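Local coordinates for protein esterase (Sinorhizobium meliloti 1021, PDB 4TX1) that acts as a carbohydrate acetylesterase of the SGNH hydrolase family, probably cleaving acetyl and aryl esters, at residues 209-212 and 213-217; 185-188 and 189-193; 43-46 and 47-51. All blocks are in the same frame, centred on the assembly; numbering follows the deposited sequence.

Interaction 1 of 3, residues 209-212 and 213-217; sequences RAVG and RGLEP
Opposite bends at chi3, 76° in Arg209 and -64° in Arg213, turn two guanidinium groups one helical turn apart toward each other, after both chains leave the helix with CG beside the backbone N. The planes end 27° apart and the like-charged atoms Arg209 NE and Arg213 NH1 come within 4.1 Å. A water in the plane of both groups, at their edges, bridges the pair: it accepts from Arg209 NH2 at 2.9 Å and from Arg213 NH1 at 2.9 Å. Salt bridges from Arg209 to Asp39 and from Arg213 to Glu206 probably offset the charge gathered here. The Arg213 group also folds back over its own helix, its NH2 lying 3.6 Å from Ala210 CA and one of its faces turned to Arg209 O. Underneath run the helical bonds, Arg213 N to Arg209 O at 2.9 Å and Gly214 N to Ala210 O at 2.8 Å. Val211 and Leu215 lie side by side, with Val211 CG1 3.7 Å from Leu215 CD1. Pro217 N has no hydrogen to give to Arg213 O, which accepts from Glu216 N instead, and the helix kinks there. Helix 205-223 rests Arg209 and Arg213 on Val44 of helix 41-49, while Leu215 reaches Leu142 and Val144 of strand 140-145 and Val211 meets the loop residues Ala193 and Leu203.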
loop_
_atom_site.group_PDB
_atom_site.type_symbol
_atom_site.label_atom_id
_atom_site.label_comp_id
_atom_site.label_asym_id
_atom_site.label_seq_id
_atom_site.Cartn_x
_atom_site.Cartn_y
_atom_site.Cartn_z
ATOM N N ARG A 209 -5.463 -2.452 -36.369
ATOM C CA ARG A 209 -5.833 -1.296 -37.196
ATOM C C ARG A 209 -7.352 -1.130 -37.379
ATOM O O ARG A 209 -7.885 0.028 -37.314
ATOM C CB ARG A 209 -5.163 -1.415 -38.589
ATOM C CG ARG A 209 -3.682 -1.247 -38.604
ATOM C CD ARG A 209 -3.167 -1.417 -40.073
ATOM N NE ARG A 209 -3.544 -0.197 -40.651
ATOM C CZ ARG A 209 -2.848 0.945 -40.628
ATOM N NH1 ARG A 209 -1.592 1.015 -40.196
ATOM N NH2 ARG A 209 -3.447 2.060 -41.116
ATOM N N ALA A 210 -8.066 -2.233 -37.455
ATOM C CA ALA A 210 -9.511 -2.291 -37.717
ATOM C C ALA A 210 -10.240 -1.673 -36.575
ATOM O O ALA A 210 -11.244 -0.975 -36.764
ATOM C CB ALA A 210 -9.995 -3.701 -37.952
ATOM N N VAL A 211 -9.754 -1.931 -35.345
ATOM C CA VAL A 211 -10.354 -1.279 -34.180
ATOM C C VAL A 211 -10.225 0.202 -34.320
ATOM O O VAL A 211 -11.205 0.915 -34.076
ATOM C CB VAL A 211 -9.705 -1.748 -32.845
ATOM C CG1 VAL A 211 -10.232 -0.886 -31.710
ATOM C CG2 VAL A 211 -9.908 -3.221 -32.651
ATOM N N GLY A 212 -9.042 0.726 -34.617
ATOM C CA GLY A 212 -8.819 2.139 -34.702
ATOM C C GLY A 212 -9.702 2.778 -35.775
ATOM O O GLY A 212 -10.276 3.847 -35.561
ATOM N N ARG A 213 -9.782 2.131 -36.941
ATOM C CA ARG A 213 -10.650 2.667 -38.054
ATOM C C ARG A 213 -12.092 2.629 -37.680
ATOM O O ARG A 213 -12.837 3.594 -37.914
ATOM C CB ARG A 213 -10.512 1.833 -39.340
ATOM C CG ARG A 213 -9.229 2.065 -40.060
ATOM C CD ARG A 213 -9.464 1.570 -41.488
ATOM N NE ARG A 213 -9.707 0.159 -41.393
ATOM C CZ ARG A 213 -8.735 -0.735 -41.413
ATOM N NH1 ARG A 213 -7.496 -0.322 -41.602
ATOM N NH2 ARG A 213 -9.017 -2.042 -41.305
ATOM N N GLY A 214 -12.505 1.527 -37.070
ATOM C CA GLY A 214 -13.839 1.347 -36.580
ATOM C C GLY A 214 -14.338 2.365 -35.574
ATOM O O GLY A 214 -15.530 2.677 -35.553
ATOM N N LEU A 215 -13.431 2.881 -34.731
ATOM C CA LEU A 215 -13.820 3.884 -33.709
ATOM C C LEU A 215 -13.968 5.290 -34.228
ATOM O O LEU A 215 -14.548 6.142 -33.593
ATOM C CB LEU A 215 -12.767 3.835 -32.595
ATOM C CG LEU A 215 -12.822 2.632 -31.694
ATOM C CD1 LEU A 215 -11.545 2.463 -30.857
ATOM C CD2 LEU A 215 -14.021 2.704 -30.751
ATOM N N GLU A 216 -13.492 5.557 -35.443
ATOM C CA GLU A 216 -13.437 6.954 -35.888
ATOM C C GLU A 216 -14.822 7.656 -35.851
ATOM O O GLU A 216 -14.890 8.751 -35.363
ATOM C CB GLU A 216 -12.777 7.093 -37.266
ATOM C CG GLU A 216 -12.991 8.484 -37.794
ATOM C CD GLU A 216 -12.535 8.700 -39.219
ATOM O OE1 GLU A 216 -12.406 9.868 -39.590
ATOM O OE2 GLU A 216 -12.240 7.742 -39.934
ATOM N N PRO A 217 -15.894 7.021 -36.366
ATOM C CA PRO A 217 -17.185 7.709 -36.404
ATOM C C PRO A 217 -17.741 8.051 -35.030
ATOM O O PRO A 217 -18.181 9.166 -34.852
ATOM C CB PRO A 217 -18.094 6.719 -37.128
ATOM C CG PRO A 217 -17.173 5.998 -38.054
ATOM C CD PRO A 217 -15.956 5.760 -37.144
HETATM O O HOH W 1 -6.314 2.274 -41.732
#

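Interaction 2 of 3, residues 185-188 and 189-193; sequences GFFD and GGSVA
Phe187 presents the edge of its ring to Val192: CZ lies 3.8 Å from Val192 CG1 and CE2 3.9 Å from Val192 CG2, the latter methyl in the ring plane, and the two side chains cross at about a right angle. Ser191 OG approaches the same end of the ring, 3.6 Å from Phe187 CZ. That hydroxyl is committed to the backbone, donating to Asp188 O at 2.7 Å and approaching almost in line with the carbonyl bond; chi1 of 80° sets OG between the Ser191 N and carbonyl carbon, where it can reach back. Asp188 O also accepts from Ser191 N at 3.0 Å, this donor standing 59° out of the carbonyl plane, so two bonds from one residue grip a single oxygen. The Asp188 carboxylate makes a third closure, with Gly190 N donating to OD1 at 2.9 Å from above the carboxylate plane (61° out of it). Ser145 OG is a further partner of OD1. Replacing Asp188 by an alanine removes the carboxylate, which would probably leave Gly190 N and Ser145 OG without this acceptor. The pattern is an Asx turn superposed on a type I beta turn at residues 188-191, ending strand 185-188 at the parallel sheet's edge within this chain; the loop that follows is where SGNH hydrolases usually carry the catalytic Asp and His, probably further along than this turn.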
loop_
_atom_site.group_PDB
_atom_site.type_symbol
_atom_site.label_atom_id
_atom_site.label_comp_id
_atom_site.label_asym_id
_atom_site.label_seq_id
_atom_site.Cartn_x
_atom_site.Cartn_y
_atom_site.Cartn_z
ATOM N N GLY A 185 -20.621 6.777 -24.246
ATOM C CA GLY A 185 -20.646 6.093 -25.544
ATOM C C GLY A 185 -20.276 4.642 -25.415
ATOM O O GLY A 185 -19.599 4.224 -24.433
ATOM N N PHE A 186 -20.653 3.878 -26.432
ATOM C CA PHE A 186 -20.329 2.467 -26.544
ATOM C C PHE A 186 -19.850 2.110 -27.946
ATOM O O PHE A 186 -20.411 2.582 -28.972
ATOM C CB PHE A 186 -21.512 1.575 -26.156
ATOM C CG PHE A 186 -21.257 0.118 -26.374
ATOM C CD1 PHE A 186 -20.369 -0.607 -25.551
ATOM C CD2 PHE A 186 -21.837 -0.558 -27.429
ATOM C CE1 PHE A 186 -20.064 -1.899 -25.820
ATOM C CE2 PHE A 186 -21.513 -1.884 -27.707
ATOM C CZ PHE A 186 -20.669 -2.583 -26.866
ATOM N N PHE A 187 -18.864 1.244 -28.030
ATOM C CA PHE A 187 -18.565 0.584 -29.312
ATOM C C PHE A 187 -18.198 -0.846 -29.032
ATOM O O PHE A 187 -17.348 -1.105 -28.133
ATOM C CB PHE A 187 -17.430 1.299 -29.991
ATOM C CG PHE A 187 -17.126 0.775 -31.386
ATOM C CD1 PHE A 187 -17.951 1.131 -32.457
ATOM C CD2 PHE A 187 -16.025 -0.020 -31.616
ATOM C CE1 PHE A 187 -17.667 0.655 -33.742
ATOM C CE2 PHE A 187 -15.749 -0.521 -32.895
ATOM C CZ PHE A 187 -16.567 -0.161 -33.959
ATOM N N ASP A 188 -18.664 -1.772 -29.861
ATOM C CA ASP A 188 -18.240 -3.172 -29.772
ATOM C C ASP A 188 -17.008 -3.414 -30.640
ATOM O O ASP A 188 -17.113 -3.429 -31.882
ATOM C CB ASP A 188 -19.349 -4.144 -30.209
ATOM C CG ASP A 188 -18.923 -5.597 -30.109
ATOM O OD1 ASP A 188 -17.840 -5.908 -29.567
ATOM O OD2 ASP A 188 -19.685 -6.434 -30.548
ATOM N N GLY A 189 -15.796 -3.534 -30.028
ATOM C CA GLY A 189 -14.589 -3.794 -30.787
ATOM C C GLY A 189 -14.675 -5.050 -31.625
ATOM O O GLY A 189 -14.042 -5.125 -32.663
ATOM N N GLY A 190 -15.473 -6.018 -31.175
ATOM C CA GLY A 190 -15.581 -7.294 -31.787
ATOM C C GLY A 190 -16.397 -7.211 -33.071
ATOM O O GLY A 190 -16.371 -8.152 -33.916
ATOM N N SER A 191 -17.071 -6.088 -33.258
ATOM C CA SER A 191 -17.834 -5.804 -34.498
ATOM C C SER A 191 -16.951 -5.516 -35.706
ATOM O O SER A 191 -17.397 -5.697 -36.863
ATOM C CB SER A 191 -18.782 -4.618 -34.287
ATOM O OG SER A 191 -18.188 -3.351 -34.373
ATOM N N VAL A 192 -15.701 -5.175 -35.478
ATOM C CA VAL A 192 -14.777 -4.828 -36.553
ATOM C C VAL A 192 -13.484 -5.650 -36.574
ATOM O O VAL A 192 -12.673 -5.527 -37.509
ATOM C CB VAL A 192 -14.467 -3.352 -36.594
ATOM C CG1 VAL A 192 -15.726 -2.468 -36.897
ATOM C CG2 VAL A 192 -13.817 -2.895 -35.249
ATOM N N ALA A 193 -13.236 -6.429 -35.523
ATOM C CA ALA A 193 -11.944 -7.092 -35.279
ATOM C C ALA A 193 -12.143 -8.386 -34.560
ATOM O O ALA A 193 -13.161 -8.626 -33.882
ATOM C CB ALA A 193 -10.943 -6.173 -34.500
#

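Interaction 3 of 3, residues 43-46 and 47-51; sequences SVLQ and KALGS
Ser43 O accepts Lys47 N at 2.9 Å, continuing the run of i to i+4 bonds of helix 41-49, while its hydroxyl is hydrogen-bonded to Leu37 O. One residue on, Val44 O takes Ala48 N at 3.0 Å. Leu45 adds side-chain packing to the backbone bond from Leu49 N to Leu45 O (2.9 Å): Leu45 CG touches Leu49 CD1 at 3.9 Å, and Leu49 CG sits 3.3 Å from Leu45 O, so the second leucine also covers the carbonyl that its own N-H engages. Gln46 ends the segment with a doubly used carbonyl, its O accepting Gly50 N at 2.8 Å and, weakly, Leu49 N at 3.3 Å. A bend at chi2 (70°) swings the Gln46 amide along toward the C-terminal end of the helix, where NE2 donates to Ala53 O and OE1 accepts from Val55 N; both ends of the amide are thereby bonded, which fixes its flip. Gly50 leaves helical geometry with a phi of 62°, a value that is easy for a residue without a side chain. This is a helix C-terminus with glycine at C', its N-H still bonded to the carbonyl four residues back, and the amide bonds join it to strand 53-59 in the alpha/beta fold of SGNH hydrolases.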
loop_
_atom_site.group_PDB
_atom_site.type_symbol
_atom_site.label_atom_id
_atom_site.label_comp_id
_atom_site.label_asym_id
_atom_site.label_seq_id
_atom_site.Cartn_x
_atom_site.Cartn_y
_atom_site.Cartn_z
ATOM N N SER A 43 -3.008 5.130 -32.771
ATOM C CA SER A 43 -2.287 5.761 -33.886
ATOM C C SER A 43 -3.171 5.865 -35.131
ATOM O O SER A 43 -3.184 6.954 -35.770
ATOM C CB SER A 43 -1.066 4.939 -34.280
ATOM O OG SER A 43 -0.143 4.912 -33.158
ATOM N N VAL A 44 -3.847 4.770 -35.433
ATOM C CA VAL A 44 -4.822 4.761 -36.570
ATOM C C VAL A 44 -5.932 5.790 -36.368
ATOM O O VAL A 44 -6.250 6.605 -37.282
ATOM C CB VAL A 44 -5.389 3.383 -36.820
ATOM C CG1 VAL A 44 -6.579 3.524 -37.797
ATOM C CG2 VAL A 44 -4.248 2.404 -37.190
ATOM N N LEU A 45 -6.527 5.821 -35.158
ATOM C CA LEU A 45 -7.416 6.902 -34.789
ATOM C C LEU A 45 -6.823 8.298 -34.954
ATOM O O LEU A 45 -7.511 9.251 -35.460
ATOM C CB LEU A 45 -7.934 6.668 -33.355
ATOM C CG LEU A 45 -9.043 7.528 -32.834
ATOM C CD1 LEU A 45 -10.345 7.427 -33.671
ATOM C CD2 LEU A 45 -9.365 7.130 -31.372
ATOM N N GLN A 46 -5.582 8.515 -34.490
ATOM C CA GLN A 46 -4.988 9.825 -34.529
ATOM C C GLN A 46 -4.874 10.262 -36.027
ATOM O O GLN A 46 -5.014 11.450 -36.379
ATOM C CB GLN A 46 -3.590 9.830 -33.941
ATOM C CG GLN A 46 -2.724 11.043 -34.158
ATOM C CD GLN A 46 -3.216 12.245 -33.378
ATOM O OE1 GLN A 46 -2.777 12.494 -32.206
ATOM N NE2 GLN A 46 -4.170 12.978 -33.957
ATOM N N LYS A 47 -4.465 9.317 -36.847
ATOM C CA LYS A 47 -4.223 9.666 -38.278
ATOM C C LYS A 47 -5.542 10.035 -38.907
ATOM O O LYS A 47 -5.589 11.008 -39.690
ATOM C CB LYS A 47 -3.636 8.492 -39.043
ATOM C CG LYS A 47 -3.246 8.823 -40.507
ATOM C CD LYS A 47 -2.547 7.606 -41.106
ATOM C CE LYS A 47 -1.932 7.833 -42.480
ATOM N NZ LYS A 47 -0.821 8.806 -42.322
ATOM N N ALA A 48 -6.593 9.306 -38.568
ATOM C CA ALA A 48 -7.933 9.591 -39.055
ATOM C C ALA A 48 -8.452 10.945 -38.583
ATOM O O ALA A 48 -9.128 11.654 -39.378
ATOM C CB ALA A 48 -8.906 8.486 -38.725
ATOM N N LEU A 49 -8.147 11.374 -37.341
ATOM C CA LEU A 49 -8.670 12.633 -36.838
ATOM C C LEU A 49 -7.797 13.788 -37.310
ATOM O O LEU A 49 -8.252 14.932 -37.371
ATOM C CB LEU A 49 -8.792 12.613 -35.266
ATOM C CG LEU A 49 -9.714 11.523 -34.700
ATOM C CD1 LEU A 49 -9.606 11.382 -33.175
ATOM C CD2 LEU A 49 -11.179 11.711 -35.117
ATOM N N GLY A 50 -6.535 13.522 -37.604
ATOM C CA GLY A 50 -5.555 14.537 -37.942
ATOM C C GLY A 50 -5.289 15.544 -36.846
ATOM O O GLY A 50 -5.413 15.226 -35.657
ATOM N N SER A 51 -4.992 16.795 -37.236
ATOM C CA SER A 51 -4.675 17.864 -36.284
ATOM C C SER A 51 -5.828 18.414 -35.420
ATOM O O SER A 51 -5.598 19.186 -34.481
ATOM C CB SER A 51 -4.012 19.014 -37.080
ATOM O OG SER A 51 -4.974 19.607 -37.970
#

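Interaction 1 lies between the other two. Its centre is about 9 Å from that of interaction 2 and about 10 Å from that of interaction 3, whereas interactions 2 and 3 do not touch, their nearest atoms being about 10 Å apart. Residues 209-217 meet both: Leu215 CD2 lies 3.5 Å from Phe187 CD2, and Glu216 OE2 3.6 Å from Ala48 CB. Interactions 1 and 3, both partly buried, each lie within a single helix, 205-223 and 41-49; the former adds charged groups and a water, the latter leucine packing and an amide. Interaction 2, a surface contact, joins strand 185-188 to the loop after it, held by a backbone bond together with hydroxyl and carboxylate bonds.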